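Local structure of uncharacterized protein (Bacillus cereus, 5F2H) at residues Pro233-Ile238 against Gln271-Val276; Ala214-Leu219 against Asp239-Leu244; Val257-Gly260 against Cys266-Cys269. The protein is of unknown function but is probably a hydrolase of the alpha/beta-hydrolase superfamily, related to phospholipases and carboxylesterases. One frame throughout, in Å; residues are numbered along the deposited sequence.

Contact 1: residues Pro233-Ile238 against Gln271-Val276; sequences PWLPEI and QQFVQV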
# COMPACT_ATOMS: atom_id res chain seq x y z
N PRO B 233 -7.90 -23.86 15.95
CA PRO B 233 -8.39 -24.66 14.82
C PRO B 233 -8.86 -26.05 15.19
O PRO B 233 -8.29 -26.69 16.09
CB PRO B 233 -7.17 -24.78 13.91
CG PRO B 233 -6.01 -24.65 14.84
CD PRO B 233 -6.44 -23.70 15.92
N TRP B 234 -9.92 -26.50 14.52
CA TRP B 234 -10.49 -27.81 14.76
C TRP B 234 -10.11 -28.64 13.55
O TRP B 234 -10.66 -28.45 12.46
CB TRP B 234 -11.99 -27.72 14.96
CG TRP B 234 -12.60 -29.02 15.24
CD1 TRP B 234 -12.39 -29.79 16.35
CD2 TRP B 234 -13.64 -29.65 14.50
NE1 TRP B 234 -13.16 -30.93 16.29
CE2 TRP B 234 -13.95 -30.86 15.17
CE3 TRP B 234 -14.31 -29.33 13.32
CZ2 TRP B 234 -14.92 -31.76 14.70
CZ3 TRP B 234 -15.28 -30.23 12.84
CH2 TRP B 234 -15.57 -31.43 13.54
N LEU B 235 -9.18 -29.56 13.76
CA LEU B 235 -8.65 -30.40 12.71
C LEU B 235 -8.70 -31.86 13.13
O LEU B 235 -7.66 -32.42 13.51
CB LEU B 235 -7.21 -29.97 12.50
CG LEU B 235 -7.14 -28.46 12.21
CD1 LEU B 235 -5.74 -27.87 12.38
CD2 LEU B 235 -7.72 -28.18 10.83
N PRO B 236 -9.87 -32.50 12.97
CA PRO B 236 -10.12 -33.89 13.35
C PRO B 236 -9.53 -34.99 12.45
O PRO B 236 -9.44 -36.15 12.88
CB PRO B 236 -11.65 -33.96 13.34
CG PRO B 236 -12.06 -32.99 12.28
CD PRO B 236 -10.96 -31.97 12.12
N GLU B 237 -9.15 -34.67 11.22
CA GLU B 237 -8.60 -35.65 10.29
C GLU B 237 -7.19 -35.24 9.94
O GLU B 237 -6.77 -35.38 8.80
CB GLU B 237 -9.40 -35.62 8.99
CG GLU B 237 -10.89 -35.91 9.14
CD GLU B 237 -11.71 -35.38 7.97
OE1 GLU B 237 -11.33 -34.33 7.40
OE2 GLU B 237 -12.78 -35.96 7.66
N ILE B 238 -6.46 -34.72 10.92
CA ILE B 238 -5.10 -34.26 10.65
C ILE B 238 -4.19 -35.36 10.11
O ILE B 238 -3.31 -35.08 9.30
CB ILE B 238 -4.46 -33.57 11.88
CG1 ILE B 238 -3.20 -32.81 11.47
CG2 ILE B 238 -4.18 -34.58 12.99
CD1 ILE B 238 -3.48 -31.75 10.43
N GLN B 271 -2.21 -29.21 18.49
CA GLN B 271 -0.82 -29.60 18.76
C GLN B 271 -0.38 -30.70 17.79
O GLN B 271 0.78 -30.71 17.39
CB GLN B 271 -0.61 -29.97 20.23
CG GLN B 271 0.86 -29.96 20.63
CD GLN B 271 1.08 -30.07 22.13
OE1 GLN B 271 2.02 -29.49 22.67
NE2 GLN B 271 0.16 -30.74 22.81
N GLN B 272 -1.29 -31.58 17.38
CA GLN B 272 -0.96 -32.64 16.42
C GLN B 272 -0.60 -31.99 15.09
O GLN B 272 0.31 -32.42 14.40
CB GLN B 272 -2.14 -33.56 16.15
CG GLN B 272 -2.67 -34.29 17.36
CD GLN B 272 -3.90 -35.11 17.03
OE1 GLN B 272 -4.22 -35.31 15.86
NE2 GLN B 272 -4.61 -35.58 18.06
N PHE B 273 -1.37 -30.97 14.73
CA PHE B 273 -1.14 -30.25 13.50
C PHE B 273 0.22 -29.59 13.52
O PHE B 273 1.01 -29.75 12.59
CB PHE B 273 -2.27 -29.25 13.29
CG PHE B 273 -2.07 -28.33 12.12
CD1 PHE B 273 -2.11 -28.81 10.83
CD2 PHE B 273 -1.98 -26.96 12.31
CE1 PHE B 273 -1.96 -27.97 9.74
CE2 PHE B 273 -1.84 -26.11 11.23
CZ PHE B 273 -1.84 -26.61 9.95
N VAL B 274 0.53 -28.88 14.60
CA VAL B 274 1.82 -28.22 14.74
C VAL B 274 2.97 -29.23 14.63
O VAL B 274 4.05 -28.90 14.14
CB VAL B 274 1.93 -27.46 16.08
CG1 VAL B 274 3.34 -26.94 16.30
CG2 VAL B 274 0.92 -26.30 16.11
N GLN B 275 2.73 -30.44 15.12
CA GLN B 275 3.73 -31.51 15.06
C GLN B 275 4.08 -31.84 13.60
O GLN B 275 5.25 -31.94 13.25
CB GLN B 275 3.20 -32.75 15.78
CG GLN B 275 4.12 -33.96 15.75
CD GLN B 275 5.48 -33.72 16.40
OE1 GLN B 275 5.77 -32.64 16.91
NE2 GLN B 275 6.32 -34.75 16.37
N VAL B 276 3.05 -31.97 12.76
CA VAL B 276 3.27 -32.26 11.36
C VAL B 276 4.00 -31.09 10.70
O VAL B 276 4.91 -31.30 9.89
CB VAL B 276 1.95 -32.52 10.61
CG1 VAL B 276 2.23 -32.74 9.14
CG2 VAL B 276 1.21 -33.71 11.21
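The Phe273 ring meets Leu235 on one face and Ile238 at its edge. CD1 of Leu235 stands over that face as a CH-pi contact, 4.0 Å from the ring centroid and 25° off the normal, displaced toward the CG side of the rim. Ile238 comes in near the ring plane, its CD1 against Phe273 CD1. With CG1 anti to the backbone nitrogen (chi1 -166°), Ile238 sends its long branch to the ring and leaves CG2 for the neighbouring Gln272, whose side chain lies along that methyl, CB 3.9 Å from Ile238 CG2. The two branches thus meet consecutive residues of one helix. In the alpha/beta-hydrolase fold this joins the loop after strand 227-231 to helix 267-279, which crosses over to the last strand of the parallel sheet. A type I turn from Leu235 to Ile238 turns both hydrophobic side chains toward the helix, and the CA atoms of Ile238 and Phe273 lie 6.3 Å apart. No hydrogen bond links the two segments. Leu215 of helix 209-219 and Leu245 also touch Phe273, while Gln272 lies at the exposed border.

Contact 2: residues Ala214-Leu219 against Asp239-Leu244; sequences ALYTIL and DEWNEL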
# COMPACT_ATOMS: atom_id res chain seq x y z
N ALA B 214 -10.60 -23.45 5.90
CA ALA B 214 -9.51 -22.62 5.41
C ALA B 214 -8.33 -23.52 5.02
O ALA B 214 -7.76 -23.36 3.95
CB ALA B 214 -9.06 -21.64 6.46
N LEU B 215 -7.98 -24.45 5.90
CA LEU B 215 -6.86 -25.32 5.63
C LEU B 215 -7.19 -26.33 4.49
O LEU B 215 -6.35 -26.61 3.65
CB LEU B 215 -6.42 -26.06 6.89
CG LEU B 215 -5.13 -26.90 6.76
CD1 LEU B 215 -3.95 -26.00 6.45
CD2 LEU B 215 -4.83 -27.70 8.01
N TYR B 216 -8.40 -26.85 4.47
CA TYR B 216 -8.78 -27.79 3.43
C TYR B 216 -8.65 -27.12 2.07
O TYR B 216 -7.98 -27.63 1.19
CB TYR B 216 -10.21 -28.25 3.67
CG TYR B 216 -10.68 -29.34 2.76
CD1 TYR B 216 -10.19 -30.63 2.89
CD2 TYR B 216 -11.73 -29.14 1.87
CE1 TYR B 216 -10.66 -31.66 2.10
CE2 TYR B 216 -12.21 -30.18 1.09
CZ TYR B 216 -11.66 -31.44 1.20
OH TYR B 216 -12.11 -32.47 0.42
N THR B 217 -9.20 -25.93 1.96
CA THR B 217 -9.16 -25.16 0.72
C THR B 217 -7.74 -24.91 0.21
O THR B 217 -7.43 -25.16 -0.95
CB THR B 217 -9.91 -23.81 0.90
OG1 THR B 217 -11.27 -24.09 1.26
CG2 THR B 217 -9.92 -23.02 -0.37
N ILE B 218 -6.88 -24.42 1.09
CA ILE B 218 -5.50 -24.16 0.73
C ILE B 218 -4.83 -25.37 0.13
O ILE B 218 -4.17 -25.27 -0.89
CB ILE B 218 -4.64 -23.83 1.95
CG1 ILE B 218 -5.03 -22.47 2.53
CG2 ILE B 218 -3.16 -23.78 1.56
CD1 ILE B 218 -4.25 -22.08 3.78
N LEU B 219 -4.98 -26.51 0.80
CA LEU B 219 -4.36 -27.76 0.38
C LEU B 219 -4.84 -28.29 -0.95
O LEU B 219 -4.10 -29.00 -1.62
CB LEU B 219 -4.47 -28.82 1.47
CG LEU B 219 -3.82 -28.40 2.80
CD1 LEU B 219 -3.97 -29.52 3.82
CD2 LEU B 219 -2.36 -28.01 2.64
N ASP B 239 -4.39 -36.61 10.56
CA ASP B 239 -3.58 -37.72 10.06
C ASP B 239 -3.94 -38.03 8.61
O ASP B 239 -3.06 -38.22 7.77
CB ASP B 239 -3.70 -38.98 10.92
CG ASP B 239 -3.04 -38.82 12.28
OD1 ASP B 239 -2.46 -37.74 12.57
OD2 ASP B 239 -3.08 -39.80 13.06
N GLU B 240 -5.24 -37.99 8.29
CA GLU B 240 -5.71 -38.27 6.93
C GLU B 240 -5.18 -37.28 5.90
O GLU B 240 -5.12 -37.60 4.71
CB GLU B 240 -7.24 -38.26 6.90
CG GLU B 240 -7.84 -39.32 7.81
CD GLU B 240 -9.33 -39.18 8.04
OE1 GLU B 240 -9.98 -38.38 7.33
OE2 GLU B 240 -9.85 -39.88 8.94
N TRP B 241 -4.81 -36.08 6.33
CA TRP B 241 -4.29 -35.08 5.40
C TRP B 241 -2.77 -35.02 5.32
O TRP B 241 -2.22 -34.05 4.79
CB TRP B 241 -4.83 -33.67 5.68
CG TRP B 241 -6.34 -33.54 5.63
CD1 TRP B 241 -7.20 -34.25 4.83
CD2 TRP B 241 -7.11 -32.42 6.11
NE1 TRP B 241 -8.48 -33.77 4.95
CE2 TRP B 241 -8.45 -32.63 5.71
CE3 TRP B 241 -6.80 -31.31 6.91
CZ2 TRP B 241 -9.49 -31.77 6.09
CZ3 TRP B 241 -7.83 -30.45 7.28
CH2 TRP B 241 -9.16 -30.69 6.87
N ASN B 242 -2.09 -36.06 5.79
CA ASN B 242 -0.64 -36.12 5.76
C ASN B 242 -0.05 -35.86 4.36
O ASN B 242 0.92 -35.10 4.24
CB ASN B 242 -0.13 -37.47 6.30
CG ASN B 242 1.39 -37.55 6.35
OD1 ASN B 242 2.07 -36.58 6.70
ND2 ASN B 242 1.93 -38.74 6.10
N GLU B 243 -0.63 -36.46 3.31
CA GLU B 243 -0.10 -36.27 1.95
C GLU B 243 -0.31 -34.83 1.49
O GLU B 243 0.61 -34.17 1.01
CB GLU B 243 -0.70 -37.26 0.91
CG GLU B 243 -2.11 -36.99 0.33
CD GLU B 243 -3.26 -37.07 1.32
OE1 GLU B 243 -3.02 -37.26 2.53
OE2 GLU B 243 -4.42 -36.92 0.86
N LEU B 244 -1.54 -34.34 1.64
CA LEU B 244 -1.88 -32.99 1.24
C LEU B 244 -1.09 -31.88 1.93
O LEU B 244 -0.90 -30.81 1.35
CB LEU B 244 -3.38 -32.78 1.41
CG LEU B 244 -4.19 -33.48 0.34
CD1 LEU B 244 -5.66 -33.57 0.68
CD2 LEU B 244 -4.01 -32.77 -1.00
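The last turns of helix 209-219 face a loop whose type I turn, Asp239 to Asn242, leads into a run of helical backbone angles; the CA atoms of Leu219 and Leu244 approach to 5.9 Å, those of Tyr216 and Trp241 only to 8.8 Å. In the alpha/beta-hydrolase fold this helix follows strand 202-207 and a GxSxG pattern that resembles a nucleophile elbow, and the loop leaves the next strand of the sheet, 227-231, to lie against the helix. Trp241 bridges the wider end of the contact. With its CG beside the backbone nitrogen (chi1 -59°), the indole reaches over to the helix and its six-membered ring meets two successive residues. On Tyr216 the approach is oblique: the ring planes make 37°, the centroids are 5.6 Å apart, and Tyr216 CD1 comes to 3.5 Å from Trp241 CZ2. Leu215 CD2 instead sits at the edge of the indole, near its plane, beside CZ3. The phenol oxygen of Tyr216 is hydrogen-bonded to Gln180, which ties the far end of the ring to helix 179-195, and His220 meets the same ring. Ala214 and Ile218 rest on Ile204 of the sheet, while Leu215, Tyr216 and Leu219 meet the loop; Leu215 also reaches Phe230. At the narrower end Leu219 and Leu244 come together as aliphatic chains, CD1 of Leu219 lying 4.1 Å from CB of Leu244. No hydrogen bond crosses between the segments here. The nearest approach at this end is to backbone: the CD2 methyl of Leu219 rests 3.4 Å from the carbonyl oxygen of Leu244.

Contact 3: residues Val257-Gly260 against Cys266-Cys269; sequences VVCG and CFEC
Cys259 and Phe267 form the tight part of this contact, where strand 254-260 ends and helix 267-279 begins, the first half of a beta-alpha-beta unit completed by strand 284-289. The sulfur approaches the ring from its edge, 84° off the normal and 4.8 Å from the centroid, a Cys sulfur-aromatic contact in which SG lies beside CD1 of Phe267 at 3.4 Å. SG of Cys259 (chi1 -179°) and CG of Phe267 (chi1 -163°) both stand anti to their backbone nitrogens, which carries the sulfur toward the helix start and the ring back to the strand. Phe286 and Val288 of strand 284-289 also touch the ring, so it packs against both strands, the latter outermost in the sheet. The packing is looser at Cys266, the N-cap residue. Cys266 CB stays 4.6 Å from Cys259 SG, and the side chain turns instead to Trp234 and His294, and to the residues of the GxSxG pattern; a bound Tris molecule, probably from the crystallisation liquor, is about 4 Å from the Cys266 side chain. On the outer side, Glu268 points away from the strand and is exposed. The backbone N of Cys266 is hydrogen-bonded to Asp263 OD1 and its O to Thr270 OG1. Across the contact itself no hydrogen bond forms, and the carbonyl oxygen of Gly260 reaches CD1 of Phe267 obliquely, 3.4 Å away.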
# COMPACT_ATOMS: atom_id res chain seq x y z
N VAL B 257 -0.11 -20.11 14.41
CA VAL B 257 -1.20 -20.82 15.07
C VAL B 257 -1.22 -20.45 16.55
O VAL B 257 -0.16 -20.35 17.19
CB VAL B 257 -1.02 -22.34 14.93
CG1 VAL B 257 -2.12 -23.07 15.69
CG2 VAL B 257 -1.01 -22.72 13.46
N VAL B 258 -2.42 -20.26 17.08
CA VAL B 258 -2.58 -19.89 18.45
C VAL B 258 -3.65 -20.75 19.05
O VAL B 258 -4.64 -21.02 18.39
CB VAL B 258 -3.05 -18.41 18.55
CG1 VAL B 258 -3.29 -18.01 20.01
CG2 VAL B 258 -2.06 -17.45 17.89
N CYS B 259 -3.47 -21.16 20.29
CA CYS B 259 -4.48 -21.95 20.98
C CYS B 259 -4.24 -21.87 22.47
O CYS B 259 -3.10 -21.74 22.93
CB CYS B 259 -4.47 -23.40 20.55
SG CYS B 259 -5.75 -24.36 21.39
N GLY B 260 -5.34 -21.91 23.21
CA GLY B 260 -5.28 -21.83 24.67
C GLY B 260 -5.17 -23.21 25.30
O GLY B 260 -5.87 -24.15 24.90
N CYS B 266 -9.94 -28.23 21.23
CA CYS B 266 -8.93 -27.97 20.20
C CYS B 266 -7.46 -27.90 20.55
O CYS B 266 -6.67 -27.52 19.68
CB CYS B 266 -9.30 -26.66 19.50
SG CYS B 266 -10.93 -26.72 18.75
N PHE B 267 -7.05 -28.21 21.76
CA PHE B 267 -5.63 -28.13 22.03
C PHE B 267 -4.96 -29.41 21.49
O PHE B 267 -3.80 -29.38 21.10
CB PHE B 267 -5.32 -27.86 23.50
CG PHE B 267 -3.92 -27.38 23.72
CD1 PHE B 267 -3.56 -26.09 23.32
CD2 PHE B 267 -2.96 -28.16 24.33
CE1 PHE B 267 -2.28 -25.62 23.47
CE2 PHE B 267 -1.68 -27.69 24.50
CZ PHE B 267 -1.33 -26.42 24.08
N GLU B 268 -5.72 -30.50 21.46
CA GLU B 268 -5.26 -31.79 20.93
C GLU B 268 -4.89 -31.76 19.44
O GLU B 268 -3.72 -31.91 19.08
CB GLU B 268 -6.40 -32.83 20.99
CG GLU B 268 -6.84 -33.37 22.35
CD GLU B 268 -5.89 -34.38 22.96
OE1 GLU B 268 -6.17 -34.82 24.09
OE2 GLU B 268 -4.91 -34.78 22.30
N CYS B 269 -5.89 -31.55 18.60
CA CYS B 269 -5.70 -31.41 17.16
C CYS B 269 -4.77 -30.26 16.77
O CYS B 269 -4.03 -30.34 15.80
CB CYS B 269 -7.06 -31.21 16.49
SG CYS B 269 -7.97 -29.79 17.15

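How the contacts relate
All three contacts are largely buried, and none has a hydrogen bond across its segments. Contacts 1 and 3 share helix 267-279: contact 3 fixes its start to a sheet strand, while contact 1 sets its next turn against the loop after strand 227-231; they touch where the carbonyl oxygens of Pro233 and Leu235 meet Cys266 and Cys269. Contact 2 holds the following part of that loop to helix 209-219. Contacts 1 and 2 run into each other where Leu215 CD2 touches both Phe273 and Leu235. Contacts 2 and 3 do not touch. Aliphatic and aromatic groups dominate contacts 1 and 2; in contact 3 the aromatic ring of Phe267 is met by a cysteine sulfur and a backbone carbonyl instead.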